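Chintase (Rhizomucor miehei, PDB 5YUQ) probably hydrolyses the beta-1,4 linkages of chitin, as a family 18 glycoside hydrolase whose active site forms a tunnel. Local coordinates at residues A[87-90]-A[91-94]. Numbering follows the deposited sequence.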
loop_
_atom_site.group_PDB
_atom_site.type_symbol
_atom_site.label_atom_id
_atom_site.label_comp_id
_atom_site.label_asym_id
_atom_site.label_seq_id
_atom_site.Cartn_x
_atom_site.Cartn_y
_atom_site.Cartn_z
ATOM N N VAL A 87 0.517 23.257 -4.165
ATOM C CA VAL A 87 1.129 22.960 -5.457
ATOM C C VAL A 87 2.533 23.553 -5.553
ATOM O O VAL A 87 3.471 22.878 -5.972
ATOM C CB VAL A 87 0.263 23.465 -6.638
ATOM C CG1 VAL A 87 1.049 23.416 -7.937
ATOM C CG2 VAL A 87 -0.992 22.634 -6.770
ATOM N N SER A 88 2.669 24.811 -5.150
ATOM C CA SER A 88 3.950 25.500 -5.197
ATOM C C SER A 88 4.970 24.768 -4.330
ATOM O O SER A 88 6.126 24.581 -4.723
ATOM C CB SER A 88 3.781 26.951 -4.723
ATOM O OG SER A 88 5.004 27.665 -4.810
ATOM N N ASN A 89 4.536 24.333 -3.156
ATOM C CA ASN A 89 5.435 23.631 -2.251
ATOM C C ASN A 89 5.841 22.264 -2.784
ATOM O O ASN A 89 6.974 21.827 -2.585
ATOM C CB ASN A 89 4.807 23.499 -0.866
ATOM C CG ASN A 89 4.792 24.808 -0.106
ATOM O OD1 ASN A 89 5.472 25.767 -0.483
ATOM N ND2 ASN A 89 4.029 24.850 0.980
ATOM N N LEU A 90 4.922 21.594 -3.472
ATOM C CA LEU A 90 5.225 20.300 -4.078
ATOM C C LEU A 90 6.216 20.447 -5.228
ATOM O O LEU A 90 7.115 19.628 -5.390
ATOM C CB LEU A 90 3.948 19.610 -4.559
ATOM C CG LEU A 90 3.039 19.068 -3.456
ATOM C CD1 LEU A 90 1.668 18.743 -4.023
ATOM C CD2 LEU A 90 3.657 17.827 -2.817
ATOM N N VAL A 91 6.047 21.486 -6.034
ATOM C CA VAL A 91 6.986 21.746 -7.115
ATOM C C VAL A 91 8.359 22.061 -6.535
ATOM O O VAL A 91 9.382 21.613 -7.058
ATOM C CB VAL A 91 6.484 22.893 -8.012
ATOM C CG1 VAL A 91 7.555 23.299 -9.015
ATOM C CG2 VAL A 91 5.197 22.478 -8.722
ATOM N N ASP A 92 8.379 22.810 -5.435
ATOM C CA ASP A 92 9.646 23.170 -4.806
ATOM C C ASP A 92 10.385 21.941 -4.291
ATOM O O ASP A 92 11.599 21.852 -4.436
ATOM C CB ASP A 92 9.437 24.153 -3.655
ATOM C CG ASP A 92 9.095 25.546 -4.127
ATOM O OD1 ASP A 92 9.254 25.836 -5.334
ATOM O OD2 ASP A 92 8.677 26.360 -3.275
ATOM N N VAL A 93 9.627 21.026 -3.751
ATOM C CA VAL A 93 10.245 19.812 -3.218
ATOM C C VAL A 93 10.885 18.971 -4.307
ATOM O O VAL A 93 11.915 18.417 -4.144
ATOM C CB VAL A 93 9.261 18.965 -2.373
ATOM C CG1 VAL A 93 8.330 18.160 -3.233
ATOM C CG2 VAL A 93 10.060 18.006 -1.534
ATOM N N VAL A 94 10.213 18.895 -5.442
ATOM C CA VAL A 94 10.743 18.169 -6.584
ATOM C C VAL A 94 12.071 18.771 -7.019
ATOM O O VAL A 94 13.049 18.049 -7.216
ATOM C CB VAL A 94 9.757 18.146 -7.767
ATOM C CG1 VAL A 94 10.450 17.580 -9.001
ATOM C CG2 VAL A 94 8.559 17.290 -7.397
HETATM O O HOH W 1 7.098 26.738 -6.891
HETATM O O HOH W 2 6.416 27.403 -2.599
HETATM O O HOH W 3 8.888 25.556 -0.258
#
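Asp-92 shares waters with Ser-88 and Asn-89, one turn back along helix 80-97. Ser-88 OG and Asp-92 OD2 stay 4.2 Å apart; a water between them accepts from OG and donates to OD2, 2.6 Å from each, and also donates to Asn-89 OD1. A second water donates to Ser-88 OG and to the other carboxylate oxygen, Asp-92 OD1, at 2.8 Å from the latter, so each branch of the acid has its own bridge to the serine, whose hydroxyl points to these two waters. Turned beside its own backbone N (chi1 -73°), the Asp-92 carboxylate lays its flat face over Ser-88 O, CG 3.2 Å from that oxygen. The same carbonyl accepts Asp-92 N at 3.0 Å, an i to i+4 backbone bond of the alpha-helix. On another flank Val-87 CG1 meets Val-91 CG2 loosely, at 4.3 Å. Both valines pack on helix 124-139, where Lys-138 touches each. Asn-89 ND2 donates a hydrogen bond to Gly-36 O, just before strand 38-39. Leu-90 reaches Val-64 and Val-93 reaches Leu-62, so this amphipathic helix, part of the outer layer of the family 18 TIM barrel, lies on barrel strand 59-65.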